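Local coordinates for thymidylate synthase A (Bacillus subtilis, PDB 1BKP), which probably catalyses the reductive methylation of dUMP to dTMP, with 5,10-methylenetetrahydrofolate as methyl donor and reductant, and works as a homodimer, at residues A[78-83]-A[100-105]; A[171-176]-A[204-209]; A[224-229]-A[273-278]; A[54-59]-A[240-245]; A[96-101]-A[154-159]. One frame throughout, in Å; residues are numbered along the deposited sequence.

In the fold
Following the chain from the N terminus, the 54-59 loop comes first, and of the five contacts its partner is the most distant in sequence. Contact 4 joins it to strand 243-246 and so closes a loop of 180 residues. Contacts 1, 2 and 5 are nested inside that loop. Contact 1 ties the start of helix 82-86 to the loop before helix 108-112. Contact 5 starts where contact 1 ends, shares D100 and G101 with it, and reaches the segment just before the catalytic C160. Contact 2 closes a beta-alpha-beta unit of the main sheet. Contact 3 joins the start of helix 227-235 to the C terminus, and its segments alternate with those of contact 4.

Contact 1. Residues A[78-83]-A[100-105]; sequences KSNDVN and DGTIGH
N80 lies alongside T102, the two side chains pointing the same way. The N80 amide nitrogen, ND2, is 3.7 Å from T102 CB. CG of N80 sits between its own backbone N and carbonyl carbon (chi1 62°), which carries ND2 past T102 to the carbonyl of G104. The bond from N80 ND2 to G104 O is 2.8 Å long and nearly straight at 168°. It lies close to the N80 amide plane but comes in above the carbonyl plane of G104. Two backbone bonds flank D81 and T102, which form a single bridge between the antiparallel segments. I103 N donates to N80 O at 3.0 Å. V82 N donates to G101 O at 2.9 Å. Beside this single bridge V82 and I103 cross at about a right angle, CG2 to CG2, 3.7 Å apart. D81 is the N-cap of helix 82-86: its OD1 accepts from N83 N at 2.8 Å, from above the carboxylate plane. On the other segment D100 OD1 takes both T102 N and T102 OG1 on one face, an Asx turn, and T102 OG1 in turn accepts from G104 N, an ST turn. N83 OD1 is held by K97. The chemistry is mainly polar. The turns and the cap hold each segment's own shape, which is consistent with carbonyls and N-H groups facing their partners.

Contact 2. Residues A[171-176]-A[204-209]; sequences GKLHLE and QVTGYE
L173 and Y208 make the close-packed side of this contact, CB to CB at 3.9 Å. It lies within a beta-alpha-beta unit, where the chain leaves helix 188-206 and enters strand 209-223 beside the start of strand 172-183. The two strands meet in parallel at K172 and E209. E209 N donates to G171 O at 3.1 Å, and L173 N donates to E209 O at 2.9 Å with an angle of 170°. K172 CA adds a CH...O contact of 3.4 Å to E209 O. CG of L173 is anti to its backbone N (chi1 -171°), and this sends CD2 across T206 at about a right angle, 4.1 Å from T206 OG1. That hydroxyl is bonded back to I202 O within its helix. The Y208 ring has G171 O at its edge and T206 O over one face. Its hydroxyl bonds to L133 O of helix 125-135, while V168 of strand 161-169 touches both L173 and Y208.

The side of K172 and E209 is looser and open to solvent. Both side chains leave the same face of the sheet and cross obliquely. K172 CE passes 3.9 Å from E209 OE1, but the ammonium NZ stays 5.1 Å from that oxygen, too far for a salt bridge. The opposite charges would probably attract only weakly. Further along the strand, H174 meets I43 of the second subunit. The chemistry implies a division: backbone bonds set the strand pairing, L173 and Y208 pack toward helix 125-135 and strand 161-169, and the charged pair lies at the exposed strand end.

Contact 3. Residues A[224-229]-A[273-278]; sequences TRHIDN and LFEVAV
H226, E275 and N229 have the most surface buried here, and F274 is the ring that H226 and N229 meet. The H226 ring is gripped at its edge: NE2 donates to E275 O at 2.7 Å, in the ring plane and on a lone pair of that carbonyl. The E275 chain bends at chi2 (58°) and brings OE1 to 3.3 Å from H226 CD2. F274 turns its edge to the face of H226, a T-shaped pair with centroids 5.3 Å apart and planes at 86°. CB of F274 lies over the same imidazole, a CH-pi contact. N229 covers a face of F274 with its ND2. Its CB is 3.5 Å from F274 CE1, and ND2 donates to L273 O at 2.8 Å. Without the imidazole, as with an alanine here, E275 O is likely to lose its donor and the edge of F274 the ring it meets. The contact sets the lead-in and first residues of helix 227-235, just after strand 209-223, against the C-terminal tail. R225 makes a salt bridge to D33 and a cation-pi contact with W30. A277, a predicted folate-binding residue, packs on W30 and on Y223 at the end of that strand.

Contact 4. Residues A[54-59]-A[240-245]; sequences VPILTT and EAPELW
V54 CG2 meets L244 CB at 3.6 Å, with the two side chains crossing at about a right angle. The contact is a loop laid against a two-stranded antiparallel sheet: residues 54-59, between strand 39-49 and helix 64-75, lie against the residues leading into strand 243-246 and against its L244. That strand pairs with strand 261-264. V54 holds CG2 beside its backbone N and CG1 anti to it (chi1 167°), so the CG2 branch is the one turned to L244. I56 comes at P242 obliquely. Its CG2 branch does the touching, 3.5 Å from P242 CD and 3.7 Å from P242 CG, so a methyl rests against the CD-CG side of the proline ring. A241 CB fills in against V54 O at 3.9 Å. T58 brings its methyl CG2 near E240 O; its hydroxyl bonds D4 and F239 N. Behind the loop, F193 of helix 188-206 packs on V54 and I56, and L263 of the partner strand touches I56 and P242. No direct hydrogen bond joins the two segments. One water bridges them: it accepts from V54 N at 3.0 Å and donates to P242 O at 2.8 Å.

Contact 5. Residues A[96-101]-A[154-159]; sequences WKQEDG and AMALTP
This contact belongs to the loop that leads to the catalytic cysteine, C160. Residues 154-159 run just before it and pack on the 96-101 segment, which ends in a type I beta turn from Q98 to G101. L157 and W96 carry the apolar part. The L157 methyl CD2 sits over one face of the indole, 4.2 Å from the centroid of the five-membered ring and 16° off its normal. Its nearest ring atom is W96 CD2, at 4.0 Å. The two side chains cross at about a right angle. L157 itself is in a strained shape, its chi1 of 29° lying away from the usual staggered positions. The other half is A156. Its CB touches W96 O at 3.8 Å and lies against the end of Q98, 3.3 Å from Q98 OE1. Q98 is stretched out beyond CG, which lays its amide beside that methyl. Shortening Q98 to a glycine is likely to leave a gap beside A156 CB, since CG, CD and OE1 all lie near it. No hydrogen bond crosses between the segments, yet A156 pairs with I103 and A154 with H105 through the backbone. T158 O and P159 O accept from R180, predicted to bind the dUMP of the other subunit, and T158 touches R141 of the second subunit. The setting is that of the thymidylate synthase active-site loop: the segment before the nucleophile packs on the 96-101 loop.

Contact 1. Residues A[78-83]-A[100-105]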
# COMPACT_ATOMS: atom_id res chain seq x y z
N LYS A 78 15.69 -14.74 6.85
CA LYS A 78 15.46 -14.43 5.42
C LYS A 78 15.54 -15.70 4.65
O LYS A 78 16.22 -15.79 3.59
CB LYS A 78 16.50 -13.40 4.91
CG LYS A 78 16.26 -12.04 5.51
CD LYS A 78 17.39 -10.94 5.29
CE LYS A 78 18.61 -11.14 6.12
NZ LYS A 78 19.56 -9.93 6.17
N SER A 79 14.76 -16.69 5.06
CA SER A 79 14.91 -18.00 4.42
C SER A 79 13.65 -18.41 3.69
O SER A 79 12.57 -18.06 4.15
CB SER A 79 15.20 -19.07 5.54
OG SER A 79 14.67 -20.36 5.21
N ASN A 80 13.76 -19.17 2.60
CA ASN A 80 12.57 -19.61 1.93
C ASN A 80 12.49 -21.14 2.14
O ASN A 80 11.74 -21.80 1.47
CB ASN A 80 12.63 -19.31 0.42
CG ASN A 80 13.73 -20.01 -0.28
OD1 ASN A 80 14.65 -20.52 0.34
ND2 ASN A 80 13.72 -19.95 -1.55
N ASP A 81 13.25 -21.67 3.10
CA ASP A 81 13.29 -23.14 3.30
C ASP A 81 12.37 -23.55 4.42
O ASP A 81 12.62 -23.25 5.57
CB ASP A 81 14.71 -23.58 3.61
CG ASP A 81 14.83 -25.08 3.92
OD1 ASP A 81 13.92 -25.86 3.71
OD2 ASP A 81 15.88 -25.48 4.42
N VAL A 82 11.37 -24.35 4.07
CA VAL A 82 10.40 -24.77 5.07
C VAL A 82 11.05 -25.64 6.17
O VAL A 82 10.67 -25.57 7.35
CB VAL A 82 9.17 -25.36 4.41
CG1 VAL A 82 8.18 -25.82 5.51
CG2 VAL A 82 8.44 -24.26 3.56
N ASN A 83 12.15 -26.30 5.81
CA ASN A 83 12.88 -27.11 6.80
C ASN A 83 13.39 -26.24 7.90
O ASN A 83 13.32 -26.64 9.05
CB ASN A 83 14.00 -27.92 6.13
CG ASN A 83 13.46 -28.82 5.02
OD1 ASN A 83 12.71 -29.77 5.26
ND2 ASN A 83 13.81 -28.49 3.78
N ASP A 100 12.01 -28.95 -3.73
CA ASP A 100 13.32 -28.61 -3.15
C ASP A 100 13.23 -28.19 -1.68
O ASP A 100 14.19 -27.66 -1.13
CB ASP A 100 14.04 -27.48 -3.89
CG ASP A 100 13.19 -26.16 -3.98
OD1 ASP A 100 12.09 -26.05 -3.35
OD2 ASP A 100 13.60 -25.26 -4.74
N GLY A 101 12.08 -28.37 -1.05
CA GLY A 101 11.91 -28.00 0.34
C GLY A 101 11.60 -26.49 0.56
O GLY A 101 11.28 -26.08 1.69
N THR A 102 11.63 -25.67 -0.51
CA THR A 102 11.37 -24.20 -0.37
C THR A 102 10.00 -23.73 -0.86
O THR A 102 9.17 -24.53 -1.43
CB THR A 102 12.33 -23.40 -1.23
OG1 THR A 102 11.92 -23.53 -2.60
CG2 THR A 102 13.74 -23.89 -1.05
N ILE A 103 9.75 -22.42 -0.66
CA ILE A 103 8.49 -21.83 -1.13
C ILE A 103 8.80 -21.01 -2.37
O ILE A 103 8.06 -20.17 -2.74
CB ILE A 103 7.69 -20.99 -0.02
CG1 ILE A 103 8.64 -20.01 0.68
CG2 ILE A 103 7.06 -21.99 0.93
CD1 ILE A 103 7.98 -18.87 1.48
N GLY A 104 9.90 -21.33 -3.07
CA GLY A 104 10.24 -20.58 -4.26
C GLY A 104 10.87 -19.24 -3.87
O GLY A 104 11.34 -19.05 -2.79
N HIS A 105 10.73 -18.27 -4.73
CA HIS A 105 11.38 -16.99 -4.51
C HIS A 105 10.48 -16.00 -3.80
O HIS A 105 10.31 -14.93 -4.28
CB HIS A 105 11.80 -16.47 -5.89
CG HIS A 105 12.97 -17.20 -6.47
ND1 HIS A 105 13.70 -16.71 -7.52
CD2 HIS A 105 13.56 -18.37 -6.11
CE1 HIS A 105 14.70 -17.54 -7.80
NE2 HIS A 105 14.63 -18.56 -6.95

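Contact 2. Residues A[171-176]-A[204-209]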
# COMPACT_ATOMS: atom_id res chain seq x y z
N GLY A 171 12.10 11.58 16.91
CA GLY A 171 12.64 10.49 17.69
C GLY A 171 11.75 9.29 17.76
O GLY A 171 12.09 8.35 18.46
N LYS A 172 10.62 9.30 17.04
CA LYS A 172 9.78 8.10 17.06
C LYS A 172 9.72 7.39 15.66
O LYS A 172 9.69 8.05 14.58
CB LYS A 172 8.38 8.48 17.49
CG LYS A 172 8.34 9.05 18.92
CD LYS A 172 6.96 9.60 19.20
CE LYS A 172 6.88 10.23 20.54
NZ LYS A 172 5.64 11.11 20.59
N LEU A 173 9.70 6.06 15.72
CA LEU A 173 9.61 5.19 14.57
C LEU A 173 8.16 4.67 14.35
O LEU A 173 7.64 3.88 15.17
CB LEU A 173 10.53 3.99 14.79
CG LEU A 173 10.74 3.04 13.60
CD1 LEU A 173 11.27 3.77 12.35
CD2 LEU A 173 11.79 1.90 13.98
N HIS A 174 7.49 5.17 13.30
CA HIS A 174 6.11 4.77 12.95
C HIS A 174 6.22 3.68 11.87
O HIS A 174 7.14 3.73 11.00
CB HIS A 174 5.36 6.00 12.40
CG HIS A 174 5.42 7.19 13.31
ND1 HIS A 174 4.37 7.61 14.12
CD2 HIS A 174 6.42 8.11 13.49
CE1 HIS A 174 4.72 8.74 14.74
NE2 HIS A 174 5.95 9.07 14.38
N LEU A 175 5.24 2.73 11.88
CA LEU A 175 5.30 1.64 10.94
C LEU A 175 3.94 1.56 10.28
O LEU A 175 2.92 1.61 10.99
CB LEU A 175 5.56 0.26 11.64
CG LEU A 175 5.29 -1.01 10.78
CD1 LEU A 175 6.22 -0.94 9.52
CD2 LEU A 175 5.59 -2.29 11.59
N GLU A 176 3.92 1.47 8.94
CA GLU A 176 2.65 1.29 8.23
C GLU A 176 2.81 0.00 7.41
O GLU A 176 3.75 -0.15 6.64
CB GLU A 176 2.36 2.50 7.31
CG GLU A 176 1.03 2.37 6.62
CD GLU A 176 0.44 3.68 6.10
OE1 GLU A 176 1.22 4.63 5.87
OE2 GLU A 176 -0.78 3.74 5.90
N GLN A 204 14.14 -0.95 18.81
CA GLN A 204 15.08 -1.19 19.87
C GLN A 204 16.50 -1.13 19.34
O GLN A 204 17.32 -0.50 19.96
CB GLN A 204 14.79 -2.54 20.57
CG GLN A 204 15.95 -2.94 21.57
CD GLN A 204 15.52 -4.06 22.49
OE1 GLN A 204 14.45 -3.99 23.07
NE2 GLN A 204 16.36 -5.13 22.63
N VAL A 205 16.75 -1.70 18.16
CA VAL A 205 18.09 -1.74 17.63
C VAL A 205 18.58 -0.50 16.82
O VAL A 205 19.76 -0.42 16.44
CB VAL A 205 18.31 -3.00 16.86
CG1 VAL A 205 18.12 -4.17 17.79
CG2 VAL A 205 17.41 -3.10 15.61
N THR A 206 17.66 0.43 16.52
CA THR A 206 18.01 1.62 15.79
C THR A 206 17.96 2.81 16.76
O THR A 206 18.24 3.94 16.38
CB THR A 206 17.11 1.84 14.63
OG1 THR A 206 15.72 1.90 15.05
CG2 THR A 206 17.35 0.75 13.59
N GLY A 207 17.52 2.56 17.96
CA GLY A 207 17.48 3.58 18.96
C GLY A 207 16.34 4.56 18.95
O GLY A 207 16.54 5.74 19.34
N TYR A 208 15.17 4.17 18.46
CA TYR A 208 14.07 5.12 18.49
C TYR A 208 13.03 4.66 19.41
O TYR A 208 13.05 3.51 19.88
CB TYR A 208 13.40 5.26 17.07
CG TYR A 208 14.30 5.83 16.04
CD1 TYR A 208 14.71 7.19 16.13
CD2 TYR A 208 14.81 5.04 14.99
CE1 TYR A 208 15.59 7.74 15.18
CE2 TYR A 208 15.68 5.55 14.07
CZ TYR A 208 16.07 6.92 14.16
OH TYR A 208 16.92 7.48 13.22
N GLU A 209 12.19 5.58 19.79
CA GLU A 209 11.02 5.29 20.62
C GLU A 209 9.94 4.77 19.62
O GLU A 209 10.05 5.02 18.44
CB GLU A 209 10.48 6.59 21.21
CG GLU A 209 11.22 7.01 22.49
CD GLU A 209 10.31 7.81 23.43
OE1 GLU A 209 9.42 8.57 22.95
OE2 GLU A 209 10.48 7.66 24.66

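Contact 3. Residues A[224-229]-A[273-278]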
# COMPACT_ATOMS: atom_id res chain seq x y z
N THR A 224 -18.24 -17.70 5.28
CA THR A 224 -19.57 -17.70 5.92
C THR A 224 -19.71 -18.61 7.12
O THR A 224 -20.33 -18.24 8.05
CB THR A 224 -20.74 -18.08 4.89
OG1 THR A 224 -20.38 -19.33 4.25
CG2 THR A 224 -20.85 -16.94 3.82
N ARG A 225 -19.11 -19.79 7.10
CA ARG A 225 -19.24 -20.67 8.30
C ARG A 225 -18.46 -20.19 9.48
O ARG A 225 -18.48 -20.84 10.55
CB ARG A 225 -18.82 -22.10 8.00
CG ARG A 225 -19.74 -22.76 7.02
CD ARG A 225 -19.25 -24.21 6.71
NE ARG A 225 -20.14 -24.88 5.78
CZ ARG A 225 -20.00 -26.14 5.37
NH1 ARG A 225 -19.00 -26.92 5.78
NH2 ARG A 225 -20.89 -26.63 4.50
N HIS A 226 -17.66 -19.12 9.31
CA HIS A 226 -16.94 -18.64 10.49
C HIS A 226 -17.75 -17.62 11.24
O HIS A 226 -17.41 -17.26 12.34
CB HIS A 226 -15.57 -18.06 10.10
CG HIS A 226 -14.62 -19.11 9.64
ND1 HIS A 226 -13.52 -18.84 8.88
CD2 HIS A 226 -14.68 -20.46 9.76
CE1 HIS A 226 -12.92 -19.97 8.53
NE2 HIS A 226 -13.60 -20.98 9.05
N ILE A 227 -18.86 -17.17 10.62
CA ILE A 227 -19.68 -16.12 11.18
C ILE A 227 -20.24 -16.37 12.61
O ILE A 227 -20.17 -15.49 13.48
CB ILE A 227 -20.76 -15.72 10.17
CG1 ILE A 227 -20.10 -14.94 9.02
CG2 ILE A 227 -21.86 -14.83 10.88
CD1 ILE A 227 -21.01 -14.81 7.91
N ASP A 228 -20.83 -17.55 12.84
CA ASP A 228 -21.33 -17.81 14.17
C ASP A 228 -20.31 -17.64 15.27
O ASP A 228 -20.63 -17.04 16.29
CB ASP A 228 -22.03 -19.18 14.34
CG ASP A 228 -22.43 -19.43 15.85
OD1 ASP A 228 -23.24 -18.62 16.42
OD2 ASP A 228 -21.88 -20.38 16.49
N ASN A 229 -19.10 -18.18 15.09
CA ASN A 229 -18.05 -18.06 16.12
C ASN A 229 -17.65 -16.59 16.28
O ASN A 229 -17.41 -16.14 17.40
CB ASN A 229 -16.76 -18.78 15.73
CG ASN A 229 -16.78 -20.26 16.04
OD1 ASN A 229 -17.65 -20.77 16.73
ND2 ASN A 229 -15.85 -20.99 15.44
N LEU A 273 -13.38 -23.38 17.59
CA LEU A 273 -12.84 -24.17 16.50
C LEU A 273 -13.46 -23.61 15.19
O LEU A 273 -14.64 -23.48 15.08
CB LEU A 273 -13.32 -25.65 16.62
CG LEU A 273 -12.53 -26.60 17.59
CD1 LEU A 273 -12.05 -25.92 18.72
CD2 LEU A 273 -13.36 -27.81 18.05
N PHE A 274 -12.62 -23.23 14.25
CA PHE A 274 -13.10 -22.72 12.96
C PHE A 274 -12.87 -23.79 11.89
O PHE A 274 -11.78 -24.32 11.71
CB PHE A 274 -12.25 -21.50 12.61
CG PHE A 274 -12.47 -20.34 13.51
CD1 PHE A 274 -13.51 -19.41 13.22
CD2 PHE A 274 -11.69 -20.13 14.63
CE1 PHE A 274 -13.77 -18.31 13.99
CE2 PHE A 274 -11.95 -19.00 15.44
CZ PHE A 274 -12.99 -18.10 15.11
N GLU A 275 -13.93 -24.10 11.18
CA GLU A 275 -13.95 -25.04 10.06
C GLU A 275 -12.85 -24.68 9.07
O GLU A 275 -12.65 -23.51 8.75
CB GLU A 275 -15.30 -24.90 9.35
CG GLU A 275 -16.66 -24.96 10.22
CD GLU A 275 -16.88 -23.92 11.41
OE1 GLU A 275 -16.39 -22.75 11.46
OE2 GLU A 275 -17.63 -24.31 12.33
N VAL A 276 -12.15 -25.68 8.58
CA VAL A 276 -11.07 -25.53 7.59
C VAL A 276 -11.60 -25.37 6.14
O VAL A 276 -12.44 -26.17 5.70
CB VAL A 276 -10.18 -26.79 7.53
CG1 VAL A 276 -8.87 -26.53 8.15
CG2 VAL A 276 -10.84 -27.92 8.27
N ALA A 277 -11.09 -24.38 5.41
CA ALA A 277 -11.46 -24.14 4.01
C ALA A 277 -10.20 -24.35 3.18
O ALA A 277 -9.23 -23.57 3.30
CB ALA A 277 -12.04 -22.72 3.81
N VAL A 278 -10.24 -25.39 2.35
CA VAL A 278 -9.12 -25.82 1.50
C VAL A 278 -9.09 -25.18 0.07
O VAL A 278 -9.69 -25.73 -0.86
CB VAL A 278 -9.14 -27.40 1.41
CG1 VAL A 278 -8.01 -27.93 0.57
CG2 VAL A 278 -9.03 -28.02 2.78
OXT VAL A 278 -8.44 -24.14 -0.15

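Contact 4. Residues A[54-59]-A[240-245]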
# COMPACT_ATOMS: atom_id res chain seq x y z
N VAL A 54 -0.01 -3.55 23.52
CA VAL A 54 0.30 -4.54 22.49
C VAL A 54 -1.01 -4.85 21.74
O VAL A 54 -2.00 -5.05 22.37
CB VAL A 54 0.82 -5.81 23.18
CG1 VAL A 54 0.85 -6.97 22.22
CG2 VAL A 54 2.28 -5.53 23.60
N PRO A 55 -1.04 -4.73 20.39
CA PRO A 55 -2.28 -5.04 19.72
C PRO A 55 -2.49 -6.56 19.68
O PRO A 55 -1.89 -7.23 18.88
CB PRO A 55 -2.11 -4.42 18.29
CG PRO A 55 -0.65 -4.42 18.09
CD PRO A 55 -0.04 -4.12 19.47
N ILE A 56 -3.32 -7.10 20.58
CA ILE A 56 -3.56 -8.52 20.58
C ILE A 56 -4.96 -8.73 21.07
O ILE A 56 -5.56 -7.84 21.77
CB ILE A 56 -2.51 -9.25 21.45
CG1 ILE A 56 -2.54 -10.78 21.22
CG2 ILE A 56 -2.66 -8.92 22.95
CD1 ILE A 56 -1.26 -11.48 21.76
N LEU A 57 -5.62 -9.70 20.44
CA LEU A 57 -7.00 -9.97 20.84
C LEU A 57 -7.08 -10.64 22.21
O LEU A 57 -6.19 -11.44 22.54
CB LEU A 57 -7.67 -10.97 19.90
CG LEU A 57 -7.94 -10.53 18.44
CD1 LEU A 57 -9.00 -11.52 17.84
CD2 LEU A 57 -8.41 -9.00 18.45
N THR A 58 -8.13 -10.34 22.98
CA THR A 58 -8.32 -11.08 24.23
C THR A 58 -9.61 -11.97 24.15
O THR A 58 -9.91 -12.76 25.07
CB THR A 58 -8.37 -10.23 25.40
OG1 THR A 58 -9.54 -9.38 25.36
CG2 THR A 58 -7.00 -9.43 25.55
N THR A 59 -10.38 -11.82 23.08
CA THR A 59 -11.60 -12.61 22.96
C THR A 59 -11.32 -14.06 22.52
O THR A 59 -12.22 -14.87 22.46
CB THR A 59 -12.68 -11.97 22.06
OG1 THR A 59 -12.09 -11.80 20.81
CG2 THR A 59 -13.19 -10.57 22.64
N GLU A 240 -7.54 -6.54 29.78
CA GLU A 240 -6.49 -5.56 29.50
C GLU A 240 -5.42 -6.27 28.70
O GLU A 240 -5.22 -7.48 28.85
CB GLU A 240 -5.86 -5.05 30.82
CG GLU A 240 -6.82 -4.33 31.72
CD GLU A 240 -6.12 -3.32 32.60
OE1 GLU A 240 -4.89 -3.48 32.83
OE2 GLU A 240 -6.78 -2.35 33.04
N ALA A 241 -4.66 -5.51 27.93
CA ALA A 241 -3.68 -6.13 27.12
C ALA A 241 -2.50 -6.62 27.98
O ALA A 241 -2.17 -6.00 29.00
CB ALA A 241 -3.22 -5.20 26.05
N PRO A 242 -1.84 -7.74 27.54
CA PRO A 242 -0.69 -8.29 28.25
C PRO A 242 0.50 -7.37 27.98
O PRO A 242 0.47 -6.54 27.06
CB PRO A 242 -0.52 -9.66 27.58
CG PRO A 242 -1.08 -9.49 26.24
CD PRO A 242 -2.25 -8.63 26.44
N GLU A 243 1.53 -7.44 28.80
CA GLU A 243 2.70 -6.65 28.52
C GLU A 243 3.64 -7.60 27.72
O GLU A 243 3.56 -8.84 27.85
CB GLU A 243 3.32 -6.19 29.87
CG GLU A 243 4.72 -5.75 29.82
CD GLU A 243 5.33 -5.70 31.23
OE1 GLU A 243 4.77 -4.98 32.10
OE2 GLU A 243 6.36 -6.38 31.47
N LEU A 244 4.36 -7.05 26.76
CA LEU A 244 5.32 -7.81 25.99
C LEU A 244 6.78 -7.43 26.43
O LEU A 244 7.27 -6.34 26.20
CB LEU A 244 5.11 -7.53 24.48
CG LEU A 244 6.21 -8.07 23.62
CD1 LEU A 244 6.28 -9.59 23.69
CD2 LEU A 244 5.98 -7.57 22.15
N TRP A 245 7.43 -8.35 27.12
CA TRP A 245 8.81 -8.17 27.55
C TRP A 245 9.68 -8.57 26.34
O TRP A 245 9.51 -9.61 25.78
CB TRP A 245 9.14 -9.19 28.70
CG TRP A 245 10.60 -9.16 29.06
CD1 TRP A 245 11.21 -8.23 29.83
CD2 TRP A 245 11.62 -10.10 28.66
NE1 TRP A 245 12.56 -8.52 29.95
CE2 TRP A 245 12.83 -9.67 29.25
CE3 TRP A 245 11.62 -11.26 27.88
CZ2 TRP A 245 14.02 -10.36 29.09
CZ3 TRP A 245 12.79 -11.93 27.70
CH2 TRP A 245 13.99 -11.49 28.32
O HOH W 1 0.43 -3.82 26.50

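Contact 5. Residues A[96-101]-A[154-159]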
# COMPACT_ATOMS: atom_id res chain seq x y z
N TRP A 96 2.68 -25.88 1.43
CA TRP A 96 3.22 -25.09 0.33
C TRP A 96 4.61 -25.44 -0.07
O TRP A 96 5.17 -24.81 -0.97
CB TRP A 96 3.13 -23.62 0.67
CG TRP A 96 1.74 -23.20 0.56
CD1 TRP A 96 1.01 -23.11 -0.60
CD2 TRP A 96 0.89 -22.77 1.61
NE1 TRP A 96 -0.26 -22.63 -0.31
CE2 TRP A 96 -0.34 -22.40 1.03
CE3 TRP A 96 1.07 -22.64 2.98
CZ2 TRP A 96 -1.39 -21.91 1.78
CZ3 TRP A 96 0.02 -22.14 3.74
CH2 TRP A 96 -1.19 -21.77 3.14
N LYS A 97 5.19 -26.39 0.65
CA LYS A 97 6.51 -26.85 0.36
C LYS A 97 6.64 -27.44 -1.05
O LYS A 97 5.85 -28.25 -1.48
CB LYS A 97 6.87 -27.92 1.37
CG LYS A 97 8.35 -28.18 1.57
CD LYS A 97 8.52 -29.23 2.68
CE LYS A 97 9.96 -29.67 2.90
NZ LYS A 97 10.08 -30.74 3.94
N GLN A 98 7.60 -26.93 -1.79
CA GLN A 98 7.90 -27.40 -3.13
C GLN A 98 8.83 -28.61 -2.99
O GLN A 98 9.20 -28.99 -1.88
CB GLN A 98 8.53 -26.27 -3.95
CG GLN A 98 7.56 -25.16 -4.35
CD GLN A 98 8.17 -24.06 -5.27
OE1 GLN A 98 7.43 -23.22 -5.80
NE2 GLN A 98 9.50 -24.05 -5.45
N GLU A 99 9.22 -29.24 -4.12
CA GLU A 99 10.08 -30.46 -4.06
C GLU A 99 11.49 -30.17 -3.55
O GLU A 99 12.15 -31.10 -3.10
CB GLU A 99 10.11 -31.20 -5.41
CG GLU A 99 8.74 -31.58 -6.03
CD GLU A 99 7.84 -30.35 -6.37
OE1 GLU A 99 8.19 -29.57 -7.28
OE2 GLU A 99 6.77 -30.16 -5.72
N ASP A 100 12.01 -28.95 -3.73
CA ASP A 100 13.32 -28.61 -3.15
C ASP A 100 13.23 -28.19 -1.68
O ASP A 100 14.19 -27.66 -1.13
CB ASP A 100 14.04 -27.48 -3.89
CG ASP A 100 13.19 -26.16 -3.98
OD1 ASP A 100 12.09 -26.05 -3.35
OD2 ASP A 100 13.60 -25.26 -4.74
N GLY A 101 12.08 -28.37 -1.05
CA GLY A 101 11.91 -28.00 0.34
C GLY A 101 11.60 -26.49 0.56
O GLY A 101 11.28 -26.08 1.69
N ALA A 154 7.71 -17.32 -9.96
CA ALA A 154 8.64 -18.21 -9.29
C ALA A 154 8.31 -18.39 -7.81
O ALA A 154 9.11 -18.94 -7.02
CB ALA A 154 10.03 -17.67 -9.47
N MET A 155 7.15 -17.86 -7.40
CA MET A 155 6.78 -17.97 -5.99
C MET A 155 5.71 -19.07 -5.81
O MET A 155 4.75 -19.12 -6.59
CB MET A 155 6.22 -16.66 -5.49
CG MET A 155 7.13 -15.46 -5.72
SD MET A 155 6.38 -13.98 -4.91
CE MET A 155 7.63 -12.82 -5.45
N ALA A 156 5.90 -19.94 -4.82
CA ALA A 156 4.91 -21.02 -4.55
C ALA A 156 3.61 -20.41 -4.06
O ALA A 156 2.55 -21.03 -4.19
CB ALA A 156 5.45 -22.01 -3.50
N LEU A 157 3.72 -19.27 -3.37
CA LEU A 157 2.53 -18.50 -2.93
C LEU A 157 2.92 -16.98 -2.94
O LEU A 157 4.06 -16.65 -2.64
CB LEU A 157 2.07 -18.83 -1.52
CG LEU A 157 3.06 -19.31 -0.45
CD1 LEU A 157 4.48 -18.69 -0.56
CD2 LEU A 157 2.44 -19.11 0.95
N THR A 158 1.99 -16.10 -3.30
CA THR A 158 2.26 -14.68 -3.29
C THR A 158 1.88 -14.22 -1.90
O THR A 158 0.82 -14.55 -1.39
CB THR A 158 1.44 -13.91 -4.32
OG1 THR A 158 0.05 -14.11 -4.06
CG2 THR A 158 1.85 -14.33 -5.78
N PRO A 159 2.69 -13.38 -1.29
CA PRO A 159 2.45 -12.87 0.06
C PRO A 159 1.19 -12.06 0.31
O PRO A 159 0.74 -11.34 -0.58
CB PRO A 159 3.70 -11.99 0.32
CG PRO A 159 3.97 -11.40 -1.11
CD PRO A 159 3.74 -12.64 -2.01